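Local coordinates for ABC transporter, periplasmic solute-binding protein (Rhizobium meliloti, PDB 4WED) that probably captures a solute, perhaps a peptide or a nickel complex, outside the inner membrane and hands it to an ABC transporter for uptake, at residues A323-A328 against Y423-D428; S230-L235 against K257-A262; L96-G101 against F110-C115; V296-D301 against A339-A344; K448-P453 against N485-P490. All blocks are in the same frame, centred on the assembly; numbering follows the deposited sequence.

Interaction 1 of 5, residues A323-A328 against Y423-D428; sequences AALPYA and YGAPYD
With chi1 at -68°, CG of L325 stands opposite its own carbonyl carbon and beside its backbone N; D428 turns its CG in the same sense (chi1 -87°), and CD2 of L325 settles against CB of D428 at 3.7 Å. The two side chains meet at a slant. The same CD2 reaches the backbone N of A425 (4.0 Å), while ring carbon CD of P326 packs on the carbonyl O of D428 at 3.9 Å. The leucine thus touches the methylene of the aspartate, and the carboxylate of D428 is occupied elsewhere: OD2 accepts from G424 N at 2.8 Å, the donor coming from 53° above the carboxylate plane, and OD1 pairs with OG of S432. With Y427 N bonded to G424 O and a cis peptide before P426, residues 424-427 form a type VI beta turn, and D428 is gripped at both carboxylate oxygens. The contact is buried loop-to-loop packing. Side chains of L325, P326 and A425 all press on Y71 of strand 69-71. Loop 323-328 leads from strand 315-316 to helix 339-348, and loop 423-428 from strand 417-421 into helix 430-437, which supplies S432.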
# COMPACT_ATOMS: atom_id res chain seq x y z
N ALA A 323 3.64 10.47 -4.47
CA ALA A 323 5.12 10.61 -4.44
C ALA A 323 5.79 9.69 -3.40
O ALA A 323 6.98 9.40 -3.47
CB ALA A 323 5.46 12.08 -4.15
N ALA A 324 5.01 9.24 -2.41
CA ALA A 324 5.45 8.26 -1.45
C ALA A 324 5.90 6.95 -2.13
O ALA A 324 6.72 6.21 -1.56
CB ALA A 324 4.32 7.98 -0.45
N LEU A 325 5.36 6.65 -3.31
CA LEU A 325 5.73 5.41 -4.00
C LEU A 325 6.94 5.59 -4.82
O LEU A 325 7.24 6.70 -5.25
CB LEU A 325 4.60 4.91 -4.90
CG LEU A 325 3.45 4.47 -3.97
CD1 LEU A 325 2.12 4.74 -4.63
CD2 LEU A 325 3.60 3.01 -3.54
N PRO A 326 7.66 4.49 -5.04
CA PRO A 326 8.80 4.56 -5.93
C PRO A 326 8.29 4.59 -7.35
O PRO A 326 7.19 4.11 -7.63
CB PRO A 326 9.58 3.27 -5.61
CG PRO A 326 8.63 2.35 -4.91
CD PRO A 326 7.49 3.16 -4.39
N TYR A 327 9.06 5.20 -8.24
CA TYR A 327 8.73 5.20 -9.68
C TYR A 327 7.34 5.75 -9.95
O TYR A 327 6.63 5.31 -10.87
CB TYR A 327 8.91 3.77 -10.27
CG TYR A 327 10.26 3.16 -9.89
CD1 TYR A 327 11.47 3.66 -10.41
CD2 TYR A 327 10.32 2.11 -8.98
CE1 TYR A 327 12.68 3.11 -10.04
CE2 TYR A 327 11.51 1.54 -8.60
CZ TYR A 327 12.69 2.03 -9.11
OH TYR A 327 13.85 1.43 -8.67
N ALA A 328 6.95 6.74 -9.16
CA ALA A 328 5.60 7.26 -9.24
C ALA A 328 5.40 8.25 -10.39
O ALA A 328 4.28 8.58 -10.74
CB ALA A 328 5.24 7.88 -7.89
N TYR A 423 -3.38 -0.87 -5.00
CA TYR A 423 -2.96 -1.85 -4.04
C TYR A 423 -2.18 -1.22 -2.89
O TYR A 423 -2.27 -1.71 -1.74
CB TYR A 423 -2.12 -2.93 -4.74
CG TYR A 423 -2.88 -3.87 -5.66
CD1 TYR A 423 -4.24 -3.78 -5.80
CD2 TYR A 423 -2.23 -4.90 -6.34
CE1 TYR A 423 -4.93 -4.66 -6.61
CE2 TYR A 423 -2.93 -5.81 -7.13
CZ TYR A 423 -4.28 -5.66 -7.26
OH TYR A 423 -5.06 -6.48 -8.04
N GLY A 424 -1.41 -0.16 -3.17
CA GLY A 424 -0.59 0.49 -2.13
C GLY A 424 0.79 -0.15 -1.88
O GLY A 424 1.12 -1.19 -2.44
N ALA A 425 1.62 0.51 -1.07
CA ALA A 425 2.95 0.02 -0.76
C ALA A 425 2.77 -1.28 -0.04
O ALA A 425 1.84 -1.37 0.73
CB ALA A 425 3.67 0.99 0.13
N PRO A 426 3.63 -2.28 -0.24
CA PRO A 426 4.86 -2.22 -1.01
C PRO A 426 4.76 -2.88 -2.39
O PRO A 426 5.78 -3.21 -2.99
CB PRO A 426 5.82 -3.04 -0.16
CG PRO A 426 4.93 -4.13 0.40
CD PRO A 426 3.56 -3.54 0.53
N TYR A 427 3.53 -3.03 -2.89
CA TYR A 427 3.24 -3.71 -4.13
C TYR A 427 3.30 -2.78 -5.37
O TYR A 427 3.19 -3.24 -6.51
CB TYR A 427 1.86 -4.31 -4.06
CG TYR A 427 1.53 -5.07 -2.78
CD1 TYR A 427 2.19 -6.27 -2.46
CD2 TYR A 427 0.54 -4.60 -1.90
CE1 TYR A 427 1.93 -6.94 -1.31
CE2 TYR A 427 0.27 -5.31 -0.74
CZ TYR A 427 0.97 -6.46 -0.45
OH TYR A 427 0.68 -7.19 0.67
N ASP A 428 3.43 -1.48 -5.18
CA ASP A 428 3.18 -0.57 -6.29
C ASP A 428 4.48 0.07 -6.68
O ASP A 428 5.34 0.24 -5.83
CB ASP A 428 2.15 0.55 -5.90
CG ASP A 428 0.72 0.13 -6.11
OD1 ASP A 428 0.51 -0.86 -6.83
OD2 ASP A 428 -0.20 0.73 -5.51

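Interaction 2 of 5, residues S230-L235 against K257-A262; sequences SRVAAL and KQLEAA
L259 CD2 is the hub of this pairing, touching V232 CG1 at 4.0 Å and L235 CD2 at 4.2 Å. Its helix, 253-261, is the crossover of a beta-alpha-beta unit, joining strands 242-244 and 265-269, which both run antiparallel to strand 488-500. Helix 228-237 precedes the unit and lies almost parallel to the crossover helix: the short axes are 11.1 Å apart at their closest and inclined by 18°. V232 and L235, one turn apart on one flank of their helix, receive the leucine between them, each crossing it at a slant. V232 holds its CG1 trans to the backbone N (chi1 170°), which aims that methyl at the neighbouring helix. A third, more peripheral contact is made by OE1 of the extended Q258 side chain, which passes V232 CG1 at 4.1 Å, roughly at right angles and toward the exposed margin.

Further out, A499 of strand 488-500 lies against both L235 and L259, V243 supports L235, and V266 supports L259, so the two leucines pack both helices against the sheet. R231, next to V232, is tied down by the carbonyl oxygens of I225 and P250. On the far helix Y313 takes a hydrogen bond with E260 and a cation-pi contact with K257. Helix 253-261 finishes just past its leucine, where the N of A262 donates to the O of Q258 at 2.8 Å.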
# COMPACT_ATOMS: atom_id res chain seq x y z
N SER A 230 -13.95 2.20 21.74
CA SER A 230 -13.10 1.93 22.91
C SER A 230 -11.67 2.46 22.73
O SER A 230 -11.06 3.02 23.64
CB SER A 230 -13.02 0.42 23.17
OG SER A 230 -14.28 -0.12 23.57
N ARG A 231 -11.15 2.27 21.53
CA ARG A 231 -9.79 2.69 21.21
C ARG A 231 -9.60 4.21 21.43
O ARG A 231 -8.64 4.64 22.09
CB ARG A 231 -9.45 2.24 19.80
CG ARG A 231 -9.47 0.71 19.67
CD ARG A 231 -8.61 0.14 18.54
NE ARG A 231 -9.16 0.48 17.23
CZ ARG A 231 -10.07 -0.22 16.56
NH1 ARG A 231 -10.59 -1.34 17.03
NH2 ARG A 231 -10.47 0.23 15.37
N VAL A 232 -10.55 4.99 20.95
CA VAL A 232 -10.59 6.43 21.17
C VAL A 232 -10.59 6.80 22.66
O VAL A 232 -9.79 7.62 23.11
CB VAL A 232 -11.84 7.05 20.48
CG1 VAL A 232 -12.05 8.50 20.88
CG2 VAL A 232 -11.70 6.93 18.96
N ALA A 233 -11.49 6.18 23.40
CA ALA A 233 -11.60 6.39 24.85
C ALA A 233 -10.29 6.09 25.54
O ALA A 233 -9.82 6.88 26.37
CB ALA A 233 -12.69 5.51 25.43
N ALA A 234 -9.68 4.95 25.16
CA ALA A 234 -8.49 4.45 25.85
C ALA A 234 -7.29 5.39 25.75
O ALA A 234 -6.46 5.47 26.67
CB ALA A 234 -8.15 3.07 25.36
N LEU A 235 -7.23 6.12 24.65
CA LEU A 235 -6.15 7.09 24.43
C LEU A 235 -6.37 8.34 25.30
O LEU A 235 -5.43 8.86 25.93
CB LEU A 235 -6.06 7.45 22.94
CG LEU A 235 -5.02 8.50 22.52
CD1 LEU A 235 -3.60 8.05 22.86
CD2 LEU A 235 -5.13 8.78 21.04
N LYS A 257 -10.77 13.72 13.88
CA LYS A 257 -11.26 15.04 14.29
C LYS A 257 -11.58 15.11 15.76
O LYS A 257 -11.24 16.09 16.43
CB LYS A 257 -12.49 15.45 13.49
CG LYS A 257 -12.18 15.77 12.04
CD LYS A 257 -11.20 16.92 11.89
CE LYS A 257 -10.90 17.17 10.42
NZ LYS A 257 -9.78 18.14 10.19
N GLN A 258 -12.24 14.08 16.27
CA GLN A 258 -12.64 14.05 17.68
C GLN A 258 -11.41 14.21 18.54
O GLN A 258 -11.38 15.02 19.46
CB GLN A 258 -13.31 12.74 18.06
CG GLN A 258 -14.66 12.52 17.41
CD GLN A 258 -15.17 11.09 17.59
OE1 GLN A 258 -14.81 10.41 18.56
NE2 GLN A 258 -16.01 10.64 16.67
N LEU A 259 -10.37 13.43 18.23
CA LEU A 259 -9.19 13.43 19.06
C LEU A 259 -8.48 14.76 18.96
O LEU A 259 -8.07 15.36 19.97
CB LEU A 259 -8.28 12.28 18.68
CG LEU A 259 -8.92 10.95 19.09
CD1 LEU A 259 -8.29 9.79 18.32
CD2 LEU A 259 -8.78 10.73 20.58
N GLU A 260 -8.39 15.23 17.73
CA GLU A 260 -7.95 16.58 17.47
C GLU A 260 -8.68 17.54 18.40
O GLU A 260 -8.04 18.33 19.06
CB GLU A 260 -8.24 16.95 16.03
CG GLU A 260 -7.26 17.95 15.44
CD GLU A 260 -7.09 17.73 13.96
OE1 GLU A 260 -6.88 16.56 13.56
OE2 GLU A 260 -7.15 18.72 13.20
N ALA A 261 -10.01 17.44 18.46
CA ALA A 261 -10.84 18.32 19.32
C ALA A 261 -10.47 18.16 20.80
O ALA A 261 -10.31 19.15 21.51
CB ALA A 261 -12.33 18.10 19.10
N ALA A 262 -10.28 16.93 21.24
CA ALA A 262 -9.78 16.68 22.59
C ALA A 262 -8.32 17.15 22.84
O ALA A 262 -7.74 16.79 23.86
CB ALA A 262 -9.90 15.20 22.89

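Interaction 3 of 5, residues L96-G101 against F110-C115; sequences LTLREG and FDAAAC
L98, the last residue of strand 93-98, brings its CA to 6.9 Å from that of D111, the N-cap of helix 112-122, and the strand end faces the first helical turn. The leucine divides its two methyls between targets. CD1 lies against the backbone of that turn, 3.5 Å from A112 N, and touches C115 CB at 3.8 Å; CD2 meets the F110 ring at CZ (4.1 Å), obliquely to it, and the two side chains cross at about a right angle. F110 sends CG trans to its backbone N (chi1 178°), bringing the ring up beside the departing strand, where R99 O lies at its edge, 4.0 Å from CD2. Replacing L98 with an alanine would probably open a gap beside A112 and C115 and set the F110 ring freer to turn. The turn itself is fixed by D111: its OD1 accepts from A114 N at 3.2 Å, nearly in line with the C-O bond, and OD2 forms a salt bridge with K109. The contact fastens a helix start onto an antiparallel sheet: strand 93-98 runs between strands 82-88 and 147-152, and I148 of the latter touches both A112 and C115.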
# COMPACT_ATOMS: atom_id res chain seq x y z
N LEU A 96 24.30 -11.28 -2.65
CA LEU A 96 23.97 -10.68 -1.34
C LEU A 96 25.17 -10.78 -0.39
O LEU A 96 25.74 -11.86 -0.16
CB LEU A 96 22.79 -11.39 -0.70
CG LEU A 96 21.45 -11.30 -1.43
CD1 LEU A 96 20.50 -12.38 -0.92
CD2 LEU A 96 20.83 -9.92 -1.24
N THR A 97 25.51 -9.64 0.18
CA THR A 97 26.46 -9.59 1.25
C THR A 97 25.71 -9.46 2.59
O THR A 97 25.02 -8.50 2.81
CB THR A 97 27.43 -8.43 1.03
OG1 THR A 97 28.19 -8.72 -0.14
CG2 THR A 97 28.37 -8.28 2.21
N LEU A 98 25.85 -10.45 3.46
CA LEU A 98 25.13 -10.45 4.73
C LEU A 98 25.87 -9.61 5.80
O LEU A 98 27.11 -9.51 5.78
CB LEU A 98 24.87 -11.89 5.22
CG LEU A 98 24.02 -12.75 4.26
CD1 LEU A 98 23.91 -14.19 4.70
CD2 LEU A 98 22.60 -12.20 4.10
N ARG A 99 25.10 -9.00 6.69
CA ARG A 99 25.65 -8.22 7.80
C ARG A 99 26.29 -9.16 8.80
O ARG A 99 25.66 -10.11 9.20
CB ARG A 99 24.55 -7.42 8.51
CG ARG A 99 25.10 -6.53 9.62
CD ARG A 99 24.02 -5.70 10.28
NE ARG A 99 23.18 -5.03 9.28
CZ ARG A 99 23.45 -3.86 8.70
NH1 ARG A 99 24.54 -3.18 9.01
NH2 ARG A 99 22.63 -3.37 7.79
N GLU A 100 27.54 -8.87 9.17
CA GLU A 100 28.31 -9.63 10.18
C GLU A 100 27.92 -9.18 11.58
O GLU A 100 27.43 -8.07 11.75
CB GLU A 100 29.83 -9.44 9.96
N GLY A 101 28.08 -10.06 12.56
CA GLY A 101 27.86 -9.72 13.97
C GLY A 101 26.40 -9.67 14.39
O GLY A 101 26.04 -9.00 15.36
N PHE A 110 23.70 -15.28 13.03
CA PHE A 110 23.15 -15.06 11.69
C PHE A 110 24.26 -15.09 10.65
O PHE A 110 25.23 -14.38 10.78
CB PHE A 110 22.39 -13.75 11.60
CG PHE A 110 21.84 -13.47 10.24
CD1 PHE A 110 20.73 -14.16 9.77
CD2 PHE A 110 22.44 -12.51 9.42
CE1 PHE A 110 20.22 -13.91 8.52
CE2 PHE A 110 21.94 -12.25 8.16
CZ PHE A 110 20.83 -12.96 7.70
N ASP A 111 24.12 -15.96 9.66
CA ASP A 111 25.14 -16.16 8.62
C ASP A 111 24.51 -16.79 7.33
O ASP A 111 23.30 -17.10 7.28
CB ASP A 111 26.37 -16.97 9.16
CG ASP A 111 26.04 -18.41 9.57
OD1 ASP A 111 24.88 -18.82 9.39
OD2 ASP A 111 26.93 -19.15 10.06
N ALA A 112 25.30 -16.97 6.30
CA ALA A 112 24.80 -17.59 5.06
C ALA A 112 23.96 -18.88 5.24
O ALA A 112 22.84 -18.98 4.70
CB ALA A 112 25.95 -17.87 4.13
N ALA A 113 24.49 -19.83 5.98
CA ALA A 113 23.77 -21.05 6.35
C ALA A 113 22.38 -20.81 6.97
O ALA A 113 21.43 -21.49 6.64
CB ALA A 113 24.64 -21.85 7.32
N ALA A 114 22.25 -19.83 7.86
CA ALA A 114 20.97 -19.57 8.51
C ALA A 114 20.05 -18.88 7.52
O ALA A 114 18.85 -19.10 7.50
CB ALA A 114 21.17 -18.72 9.76
N CYS A 115 20.63 -18.08 6.65
CA CYS A 115 19.88 -17.42 5.60
C CYS A 115 19.32 -18.38 4.55
O CYS A 115 18.13 -18.30 4.21
CB CYS A 115 20.81 -16.41 4.93
SG CYS A 115 19.97 -15.45 3.68

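Interaction 4 of 5, residues V296-D301 against A339-A344; sequences VSIGID and AAAASA
I298 turns from CB toward helix 339-348 with chi1 of 67°, which places CG1 in the crowded position between the backbone N and the carbonyl carbon, while CG2 stands opposite that carbonyl carbon. CG1, the next atom along, comes within 4.1 Å of A342 CB. From there chi2 of 171° keeps the chain extended, and the tip, CD1, ends against A341 CB at 3.7 Å and close to the backbone N of A342 (3.8 Å). The isoleucine therefore reaches obliquely onto the first turn of the opposing helix, its long branch touching two alanine methyls in turn, A342 with CG1 and A341 with CD1.

Beside it, G299 lets the backbones approach: its CA is 5.3 Å from the CA of A339, and it also packs on A342 CB at 4.1 Å. Here the C-terminal end of helix 290-299 meets the N-terminal end of helix 339-348. D338, just ahead of the latter, helps hold both sides, sharing a backbone hydrogen bond with I298 and accepting from A341 N with its OD1. V392 of helix 378-392 packs on A339 and A342.

One carbonyl of the alanine-rich turn is satisfied within its own helix: A339 O takes two bonds from S343, from OG at 2.8 Å and from N at 3.0 Å, reaching it from opposite faces of the carbonyl plane. The two segments themselves meet only by apolar packing, in which methyl groups and a bare glycine CA probably set how near the helices come, while the I298-D338 bond joins the helix ends just outside the contact.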
# COMPACT_ATOMS: atom_id res chain seq x y z
N VAL A 296 -14.96 15.35 -17.63
CA VAL A 296 -15.43 14.67 -16.46
C VAL A 296 -14.42 14.88 -15.36
O VAL A 296 -14.75 15.34 -14.28
CB VAL A 296 -15.65 13.18 -16.72
CG1 VAL A 296 -15.83 12.44 -15.42
CG2 VAL A 296 -16.87 13.00 -17.60
N SER A 297 -13.17 14.64 -15.68
CA SER A 297 -12.15 14.70 -14.68
C SER A 297 -11.89 16.11 -14.08
O SER A 297 -11.69 16.26 -12.86
CB SER A 297 -10.86 14.14 -15.28
OG SER A 297 -9.81 14.47 -14.43
N ILE A 298 -11.85 17.14 -14.90
CA ILE A 298 -11.66 18.49 -14.33
C ILE A 298 -12.94 19.12 -13.86
O ILE A 298 -12.91 20.14 -13.18
CB ILE A 298 -10.97 19.48 -15.27
CG1 ILE A 298 -11.86 19.81 -16.45
CG2 ILE A 298 -9.59 18.98 -15.68
CD1 ILE A 298 -11.28 20.95 -17.24
N GLY A 299 -14.07 18.53 -14.23
CA GLY A 299 -15.39 18.93 -13.73
C GLY A 299 -15.64 18.50 -12.29
O GLY A 299 -16.59 18.95 -11.65
N ILE A 300 -14.77 17.65 -11.78
CA ILE A 300 -14.89 17.11 -10.44
C ILE A 300 -14.03 17.92 -9.49
O ILE A 300 -12.96 18.44 -9.90
CB ILE A 300 -14.42 15.65 -10.46
CG1 ILE A 300 -15.52 14.79 -11.07
CG2 ILE A 300 -14.06 15.16 -9.07
CD1 ILE A 300 -15.08 13.37 -11.43
N ASP A 301 -14.49 18.04 -8.23
CA ASP A 301 -13.72 18.66 -7.16
C ASP A 301 -13.17 17.64 -6.15
O ASP A 301 -13.87 17.17 -5.26
CB ASP A 301 -14.52 19.72 -6.43
CG ASP A 301 -13.66 20.57 -5.54
OD1 ASP A 301 -12.93 20.05 -4.68
OD2 ASP A 301 -13.70 21.79 -5.68
N ALA A 339 -15.27 24.25 -13.87
CA ALA A 339 -16.53 24.02 -14.56
C ALA A 339 -16.57 24.72 -15.89
O ALA A 339 -17.20 24.24 -16.81
CB ALA A 339 -17.70 24.49 -13.72
N ALA A 340 -15.89 25.85 -16.01
CA ALA A 340 -15.96 26.62 -17.25
C ALA A 340 -15.16 25.92 -18.33
O ALA A 340 -15.62 25.73 -19.46
CB ALA A 340 -15.47 28.05 -17.04
N ALA A 341 -13.96 25.52 -17.99
CA ALA A 341 -13.17 24.73 -18.93
C ALA A 341 -13.85 23.39 -19.32
O ALA A 341 -13.85 23.01 -20.50
CB ALA A 341 -11.79 24.48 -18.36
N ALA A 342 -14.49 22.72 -18.36
CA ALA A 342 -15.18 21.48 -18.66
C ALA A 342 -16.32 21.66 -19.67
O ALA A 342 -16.46 20.91 -20.64
CB ALA A 342 -15.69 20.86 -17.37
N SER A 343 -17.16 22.67 -19.42
CA SER A 343 -18.27 23.02 -20.30
C SER A 343 -17.76 23.31 -21.73
O SER A 343 -18.38 22.96 -22.73
CB SER A 343 -18.93 24.30 -19.77
OG SER A 343 -19.41 24.12 -18.45
N ALA A 344 -16.66 24.03 -21.80
CA ALA A 344 -16.08 24.39 -23.07
C ALA A 344 -15.61 23.13 -23.83
O ALA A 344 -15.86 23.00 -25.02
CB ALA A 344 -14.93 25.40 -22.88

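Interaction 5 of 5, residues K448-P453 against N485-P490; sequences KLVTDP and NDAIAP
A water joins the two backbones of L449 and A487, donating one hydrogen to A487 O at 2.7 Å and the other to L449 O at 2.8 Å. Two carbonyl oxygens cannot bond each other, and the water supplies the donors that let these two face the same place.

Alongside this bridge the side chains close up around the branched I488. Its CG2, opposite the carbonyl carbon because chi1 is 54°, meets L449 CG at 3.7 Å and L449 CD2 at 3.9 Å, the two side chains passing at a slant. The same methyl also touches V450 CG1 at 4.0 Å, here with the side chains crossing at about a right angle. The other branch of the valine is directed elsewhere: V450 CG2, trans to its own backbone N, rests on A487 CB at 4.1 Å. One isoleucine methyl is thus shared by two consecutive residues of the loop, and the valine spans both I488 and A487.

A487 follows directly on the end of helix 471-485, where D486, with positive phi, closes a Schellman motif, and the chain then turns into strand 488-500. L482 of that helix packs on both V450 and A487, and V276 of strand 274-279 on both L449 and I488. The loop is secured just upstream, where K448 NZ bonds to the carbonyl oxygens of A435, L438 and F441. Between the segments, then, direct contact is made by aliphatic groups alone, while the polar link is indirect and depends on a bound water.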
# COMPACT_ATOMS: atom_id res chain seq x y z
N LYS A 448 -10.64 -4.23 -14.41
CA LYS A 448 -9.65 -3.37 -15.10
C LYS A 448 -9.99 -1.89 -15.13
O LYS A 448 -11.08 -1.48 -15.55
CB LYS A 448 -9.47 -3.81 -16.55
CG LYS A 448 -8.96 -5.23 -16.73
CD LYS A 448 -7.46 -5.22 -16.52
CE LYS A 448 -6.90 -6.61 -16.26
NZ LYS A 448 -5.42 -6.50 -16.18
N LEU A 449 -9.04 -1.09 -14.70
CA LEU A 449 -9.06 0.37 -14.89
C LEU A 449 -9.09 0.79 -16.36
O LEU A 449 -9.93 1.59 -16.79
CB LEU A 449 -7.81 0.97 -14.25
CG LEU A 449 -7.89 2.25 -13.42
CD1 LEU A 449 -9.05 2.28 -12.46
CD2 LEU A 449 -6.57 2.39 -12.67
N VAL A 450 -8.18 0.23 -17.14
CA VAL A 450 -8.06 0.62 -18.52
C VAL A 450 -7.38 -0.49 -19.32
O VAL A 450 -6.38 -1.04 -18.89
CB VAL A 450 -7.28 1.95 -18.61
CG1 VAL A 450 -5.99 1.88 -17.80
CG2 VAL A 450 -6.99 2.30 -20.06
N THR A 451 -7.95 -0.84 -20.47
CA THR A 451 -7.38 -1.91 -21.29
C THR A 451 -7.22 -1.46 -22.73
O THR A 451 -8.19 -1.37 -23.47
CB THR A 451 -8.25 -3.19 -21.27
OG1 THR A 451 -9.63 -2.86 -21.48
CG2 THR A 451 -8.07 -3.91 -19.94
N ASP A 452 -5.98 -1.15 -23.10
CA ASP A 452 -5.65 -0.88 -24.50
C ASP A 452 -4.48 -1.78 -24.92
O ASP A 452 -3.31 -1.45 -24.71
CB ASP A 452 -5.34 0.60 -24.71
CG ASP A 452 -5.44 1.02 -26.17
OD1 ASP A 452 -5.52 0.18 -27.10
OD2 ASP A 452 -5.43 2.24 -26.41
N PRO A 453 -4.80 -2.94 -25.48
CA PRO A 453 -3.79 -3.88 -25.96
C PRO A 453 -2.81 -3.28 -26.96
O PRO A 453 -1.61 -3.52 -26.88
CB PRO A 453 -4.62 -4.97 -26.65
CG PRO A 453 -5.91 -4.95 -25.90
CD PRO A 453 -6.16 -3.50 -25.60
N ASN A 485 -4.01 10.81 -22.74
CA ASN A 485 -5.24 10.24 -23.27
C ASN A 485 -6.40 10.32 -22.30
O ASN A 485 -7.51 9.94 -22.65
CB ASN A 485 -5.01 8.79 -23.65
CG ASN A 485 -4.08 8.65 -24.80
OD1 ASN A 485 -4.48 8.87 -25.92
ND2 ASN A 485 -2.82 8.33 -24.54
N ASP A 486 -6.15 10.85 -21.10
CA ASP A 486 -7.16 11.01 -20.06
C ASP A 486 -7.85 9.67 -19.82
O ASP A 486 -9.06 9.56 -19.85
CB ASP A 486 -8.18 12.10 -20.45
CG ASP A 486 -7.56 13.50 -20.43
OD1 ASP A 486 -7.36 14.03 -19.30
OD2 ASP A 486 -7.31 14.08 -21.54
N ALA A 487 -7.03 8.65 -19.62
CA ALA A 487 -7.51 7.28 -19.61
C ALA A 487 -8.07 6.88 -18.28
O ALA A 487 -8.90 5.96 -18.21
CB ALA A 487 -6.41 6.34 -19.98
N ILE A 488 -7.62 7.58 -17.24
CA ILE A 488 -8.07 7.36 -15.87
C ILE A 488 -8.32 8.69 -15.18
O ILE A 488 -7.84 9.70 -15.65
CB ILE A 488 -7.03 6.53 -15.04
CG1 ILE A 488 -5.64 7.17 -15.08
CG2 ILE A 488 -6.96 5.08 -15.53
CD1 ILE A 488 -4.73 6.72 -13.94
N ALA A 489 -9.05 8.70 -14.05
CA ALA A 489 -9.20 9.93 -13.22
C ALA A 489 -8.87 9.67 -11.74
O ALA A 489 -9.72 9.27 -11.01
CB ALA A 489 -10.62 10.53 -13.37
N PRO A 490 -7.60 9.85 -11.33
CA PRO A 490 -7.26 9.74 -9.91
C PRO A 490 -7.97 10.81 -9.12
O PRO A 490 -8.08 11.91 -9.58
CB PRO A 490 -5.75 9.96 -9.89
CG PRO A 490 -5.27 9.74 -11.28
CD PRO A 490 -6.41 10.16 -12.16
O HOH W 1 -10.40 4.38 -16.70

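How the interactions relate
The centre of interaction 1 is about 7 Å from that of the chain, and A425 there has its side chain about 12 Å from the sodium ion bound at D62 and D515. In interaction 3 the side chain of R99 is about 14 Å from the sodium, but none of the five contacts forms the metal site. Interactions 4 and 5 are the touching pair: S297 CB packs on A489 CB at 4.1 Å, joining helix 290-299 to strand 488-500. That strand also underlies interaction 2, whose centre is about 40 Å from that of interaction 5. Interactions 3 and 4 lie on opposite sides of the chain's centre, with their own centres about 57 Å apart.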